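Local coordinates for TRNA nucleotidyl transferase-related protein (Thermotoga maritima, PDB 3H38) that probably adds the CCA end to tRNA as a class II nucleotidyltransferase, this chain being the nucleotidyltransferase and RNA-binding part of a longer protein, at residues Pro175-Ile178 against Leu179-Ile182; Lys201-Glu205 against Glu206-Glu210. All coordinates share one frame; numbering follows the deposited sequence.

Contact 1: residues Pro175-Ile178 against Leu179-Ile182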
loop_
_atom_site.group_PDB
_atom_site.type_symbol
_atom_site.label_atom_id
_atom_site.label_comp_id
_atom_site.label_asym_id
_atom_site.label_seq_id
_atom_site.Cartn_x
_atom_site.Cartn_y
_atom_site.Cartn_z
ATOM N N PRO A 175 -7.203 -14.559 7.983
ATOM C CA PRO A 175 -8.116 -14.078 6.941
ATOM C C PRO A 175 -7.463 -12.955 6.151
ATOM O O PRO A 175 -7.982 -12.509 5.132
ATOM C CB PRO A 175 -9.315 -13.542 7.752
ATOM C CG PRO A 175 -9.214 -14.192 9.102
ATOM C CD PRO A 175 -7.728 -14.279 9.333
ATOM N N THR A 176 -6.314 -12.514 6.646
ATOM C CA THR A 176 -5.511 -11.480 6.020
ATOM C C THR A 176 -5.041 -11.970 4.632
ATOM O O THR A 176 -4.836 -11.187 3.713
ATOM C CB THR A 176 -4.374 -11.086 6.988
ATOM O OG1 THR A 176 -4.535 -9.724 7.394
ATOM C CG2 THR A 176 -3.002 -11.355 6.440
ATOM N N ARG A 177 -4.977 -13.287 4.481
ATOM C CA ARG A 177 -4.565 -13.931 3.250
ATOM C C ARG A 177 -5.621 -13.823 2.171
ATOM O O ARG A 177 -5.372 -14.142 0.990
ATOM C CB ARG A 177 -4.265 -15.412 3.505
ATOM C CG ARG A 177 -2.917 -15.682 4.166
ATOM C CD ARG A 177 -2.894 -17.062 4.879
ATOM N NE ARG A 177 -1.794 -17.107 5.834
ATOM C CZ ARG A 177 -1.557 -18.074 6.713
ATOM N NH1 ARG A 177 -2.344 -19.146 6.798
ATOM N NH2 ARG A 177 -0.508 -17.958 7.508
ATOM N N ILE A 178 -6.810 -13.388 2.571
ATOM C CA ILE A 178 -7.869 -13.179 1.600
ATOM C C ILE A 178 -7.442 -12.021 0.689
ATOM O O ILE A 178 -7.550 -12.121 -0.522
ATOM C CB ILE A 178 -9.220 -12.919 2.274
ATOM C CG1 ILE A 178 -9.777 -14.227 2.856
ATOM C CG2 ILE A 178 -10.212 -12.270 1.273
ATOM C CD1 ILE A 178 -10.927 -14.016 3.834
ATOM N N LEU A 179 -6.919 -10.949 1.290
ATOM C CA LEU A 179 -6.477 -9.759 0.564
ATOM C C LEU A 179 -5.138 -10.038 -0.121
ATOM O O LEU A 179 -4.939 -9.639 -1.279
ATOM C CB LEU A 179 -6.399 -8.538 1.501
ATOM C CG LEU A 179 -7.749 -8.066 2.109
ATOM C CD1 LEU A 179 -7.603 -7.053 3.230
ATOM C CD2 LEU A 179 -8.634 -7.453 1.030
ATOM N N ARG A 180 -4.250 -10.756 0.578
ATOM C CA ARG A 180 -2.938 -11.124 0.032
ATOM C C ARG A 180 -3.028 -11.971 -1.231
ATOM O O ARG A 180 -2.212 -11.802 -2.159
ATOM C CB ARG A 180 -2.092 -11.855 1.069
ATOM C CG ARG A 180 -1.655 -10.991 2.237
ATOM C CD ARG A 180 -1.062 -11.816 3.332
ATOM N NE ARG A 180 0.158 -12.446 2.870
ATOM C CZ ARG A 180 1.350 -11.869 2.950
ATOM N NH1 ARG A 180 2.437 -12.497 2.487
ATOM N NH2 ARG A 180 1.451 -10.667 3.510
ATOM N N ALA A 181 -4.009 -12.875 -1.272
ATOM C CA ALA A 181 -4.213 -13.708 -2.463
ATOM C C ALA A 181 -4.543 -12.847 -3.675
ATOM O O ALA A 181 -3.937 -12.972 -4.731
ATOM C CB ALA A 181 -5.294 -14.751 -2.229
ATOM N N ILE A 182 -5.494 -11.943 -3.518
ATOM C CA ILE A 182 -5.811 -11.045 -4.608
ATOM C C ILE A 182 -4.560 -10.268 -5.005
ATOM O O ILE A 182 -4.237 -10.175 -6.201
ATOM C CB ILE A 182 -6.964 -10.095 -4.217
ATOM C CG1 ILE A 182 -8.275 -10.880 -4.122
ATOM C CG2 ILE A 182 -7.080 -8.932 -5.187
ATOM C CD1 ILE A 182 -9.136 -10.426 -2.981
#

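Contact 2: residues Lys201-Glu205 against Glu206-Glu210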
loop_
_atom_site.group_PDB
_atom_site.type_symbol
_atom_site.label_atom_id
_atom_site.label_comp_id
_atom_site.label_asym_id
_atom_site.label_seq_id
_atom_site.Cartn_x
_atom_site.Cartn_y
_atom_site.Cartn_z
ATOM N N LYS A 201 -13.982 -17.856 -0.477
ATOM C CA LYS A 201 -15.379 -17.426 -0.455
ATOM C C LYS A 201 -16.076 -17.792 0.843
ATOM O O LYS A 201 -16.898 -17.020 1.362
ATOM C CB LYS A 201 -16.162 -18.063 -1.606
ATOM C CG LYS A 201 -15.766 -17.602 -2.997
ATOM C CD LYS A 201 -16.887 -17.908 -3.988
ATOM C CE LYS A 201 -16.445 -17.781 -5.440
ATOM N NZ LYS A 201 -17.630 -17.876 -6.342
ATOM N N GLN A 202 -15.782 -18.990 1.338
ATOM C CA GLN A 202 -16.377 -19.464 2.594
ATOM C C GLN A 202 -15.999 -18.509 3.709
ATOM O O GLN A 202 -16.863 -17.985 4.421
ATOM C CB GLN A 202 -15.907 -20.888 2.934
ATOM C CG GLN A 202 -16.392 -21.953 1.961
ATOM C CD GLN A 202 -15.961 -23.375 2.345
ATOM O OE1 GLN A 202 -16.500 -24.353 1.827
ATOM N NE2 GLN A 202 -14.993 -23.492 3.248
ATOM N N ALA A 203 -14.693 -18.272 3.823
ATOM C CA ALA A 203 -14.129 -17.402 4.852
ATOM C C ALA A 203 -14.763 -16.022 4.777
ATOM O O ALA A 203 -15.142 -15.455 5.785
ATOM C CB ALA A 203 -12.612 -17.294 4.681
ATOM N N VAL A 204 -14.881 -15.489 3.565
ATOM C CA VAL A 204 -15.476 -14.168 3.390
ATOM C C VAL A 204 -16.902 -14.177 3.879
ATOM O O VAL A 204 -17.278 -13.369 4.720
ATOM C CB VAL A 204 -15.410 -13.677 1.937
ATOM C CG1 VAL A 204 -16.370 -12.472 1.704
ATOM C CG2 VAL A 204 -13.974 -13.326 1.580
ATOM N N GLU A 205 -17.694 -15.115 3.388
ATOM C CA GLU A 205 -19.103 -15.105 3.750
ATOM C C GLU A 205 -19.441 -15.740 5.104
ATOM O O GLU A 205 -20.614 -15.819 5.460
ATOM C CB GLU A 205 -19.950 -15.726 2.643
ATOM C CG GLU A 205 -19.950 -17.241 2.570
ATOM C CD GLU A 205 -20.983 -17.743 1.560
ATOM O OE1 GLU A 205 -20.720 -17.663 0.338
ATOM O OE2 GLU A 205 -22.065 -18.208 1.990
ATOM N N GLU A 206 -18.443 -16.190 5.865
ATOM C CA GLU A 206 -18.724 -16.657 7.230
ATOM C C GLU A 206 -18.224 -15.723 8.336
ATOM O O GLU A 206 -18.233 -16.107 9.504
ATOM C CB GLU A 206 -18.185 -18.067 7.477
ATOM C CG GLU A 206 -18.871 -19.182 6.709
ATOM C CD GLU A 206 -18.078 -20.497 6.764
ATOM O OE1 GLU A 206 -18.338 -21.391 5.927
ATOM O OE2 GLU A 206 -17.187 -20.637 7.639
ATOM N N GLY A 207 -17.767 -14.523 7.978
ATOM C CA GLY A 207 -17.451 -13.492 8.964
ATOM C C GLY A 207 -15.999 -13.368 9.367
ATOM O O GLY A 207 -15.644 -12.701 10.333
ATOM N N TYR A 208 -15.129 -13.983 8.604
ATOM C CA TYR A 208 -13.752 -14.075 9.067
ATOM C C TYR A 208 -12.962 -12.764 9.039
ATOM O O TYR A 208 -12.167 -12.495 9.953
ATOM C CB TYR A 208 -13.046 -15.288 8.454
ATOM C CG TYR A 208 -13.483 -16.554 9.168
ATOM C CD1 TYR A 208 -13.119 -16.786 10.494
ATOM C CD2 TYR A 208 -14.290 -17.494 8.541
ATOM C CE1 TYR A 208 -13.521 -17.940 11.164
ATOM C CE2 TYR A 208 -14.704 -18.649 9.201
ATOM C CZ TYR A 208 -14.314 -18.866 10.515
ATOM O OH TYR A 208 -14.729 -20.003 11.179
ATOM N N LEU A 209 -13.244 -11.936 8.035
ATOM C CA LEU A 209 -12.667 -10.603 7.939
ATOM C C LEU A 209 -13.001 -9.774 9.195
ATOM O O LEU A 209 -12.102 -9.231 9.846
ATOM C CB LEU A 209 -13.151 -9.914 6.655
ATOM C CG LEU A 209 -12.347 -9.991 5.332
ATOM C CD1 LEU A 209 -11.246 -11.000 5.355
ATOM C CD2 LEU A 209 -13.246 -10.211 4.121
ATOM N N GLU A 210 -14.284 -9.700 9.555
ATOM C CA GLU A 210 -14.679 -9.009 10.777
ATOM C C GLU A 210 -14.005 -9.588 11.995
ATOM O O GLU A 210 -13.770 -8.872 12.970
ATOM C CB GLU A 210 -16.184 -9.066 11.011
ATOM C CG GLU A 210 -16.860 -10.119 10.217
ATOM C CD GLU A 210 -17.034 -9.668 8.795
ATOM O OE1 GLU A 210 -17.051 -10.507 7.870
ATOM O OE2 GLU A 210 -17.132 -8.448 8.622
#

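Contact 1: residues Pro175-Ile178 against Leu179-Ile182
Thr176 lays its methyl against the aliphatic stem of Arg180, one helical turn on: CG2 of Thr176 is 3.7 Å from CD of Arg180, and the two side chains meet at a slant. The stem also runs past the backbone of the same threonine, with CG of Arg180 3.5 Å from O of Thr176. That carbonyl oxygen takes two amides of the following turn. The N-H of Arg180 reaches it at 3.2 Å (N of Arg180 to O of Thr176), with a nearly straight N-H...O angle of 165°, whereas N of Leu179 gives only a weak bond to O of Thr176, also 3.2 Å long. One residue further, Arg177 O receives Ala181 N at 2.9 Å. CB of Ala181 closes on the same oxygen, Arg177 O, at 3.3 Å.

This is the N-terminal end of the helix that runs to residue 187, whose arginines contact ATP and CTP in nucleotide-bound structures of this protein. Asp174, just ahead, and Arg177 fit the EDxxR-type motif of class II CCA-adding enzymes, and Asp174 OD2 accepts the amide of Thr176. Arg177 and Arg180 start one turn apart and bring their NE atoms to 5.9 Å from each other, two cationic groups lining a site made for a nucleotide. A bend at chi3 (65°) turns the end of Arg180 away from the line of its stem, and its guanidinium is held by salt bridges to Asp130 and Glu220; Arg177 NH1 is hydrogen-bonded to Ser170 OG. On the apolar flank, CD1 of Ile182 comes 3.4 Å from Ile178 O, while Leu179 packs on Leu221 and Ile224 of helix 214-225.

Contact 2: residues Lys201-Glu205 against Glu206-Glu210
With CG of Glu206 opposite its own carbonyl carbon (chi1 -68°) and the rest of the chain extended, the side chain runs back beside the last turn of helix 194-205 and covers the carbonyl oxygen of Gln202. CB of Glu206 lies 3.3 Å from Gln202 O, and the carboxylate continues past CB of Gln202. The amide of the same glutamate is shared between two carbonyls, each by a weak bond: N of Glu206 is 2.8 Å from Gln202 O, where the hydrogen is badly aimed, and 3.4 Å from Ala203 O, where it is better aimed but far.

The sound bond comes from further on. Tyr208 N donates to Ala203 O across 3.2 Å with an N-H...O angle of 157°, approaching nearly along the C=O axis. Together with the weak 3.5 Å bond from Gly207 N to Val204 O, this six-to-one link makes the arrangement a Schellman motif, set within the family region thought to bind RNA. Gly207 takes the positive phi (97°) that ends the first helix and turns the chain off its path, and it also serves as N-cap of helix 208-211. The hydrophobic pair that accompanies the motif is present too, CB of Ala203 lying 4.2 Å from CD2 of Tyr208.

The tyrosine ring meets Ala203 O by its edge, near the ring plane, with CD2 of Tyr208 3.5 Å from that oxygen. Across the turn, CG2 of Val204 and CD2 of Leu209 approach to 4.1 Å, joining the inner faces of the two helices. Both of these residues also pack on His245 of helix 242-246, and Tyr208 rests on Pro111 as well.

How the contacts relate
Going from the N terminus, contact 1 comes first, at the start of helix 177-187; the chain then passes through strand 191-192 and helix 194-205 before contact 2 turns it into helix 208-211. Neither encloses a long loop: each joins neighbouring turns of a continuous stretch, and they lie in series, neither nesting nor crossing. The centres of contact 1 and contact 2 are about 11 Å apart, and the two touch. CD1 of Ile178 packs at 3.4 Å on CD1 of Leu209. CD1 of Ile178 also lies 3.8 Å from CB of Ala203, while the ring of Pro175 meets the backbone of Tyr208. The nucleotide-binding helix is thereby packed against the junction of helices 194-205 and 208-211, in the putative RNA-binding region.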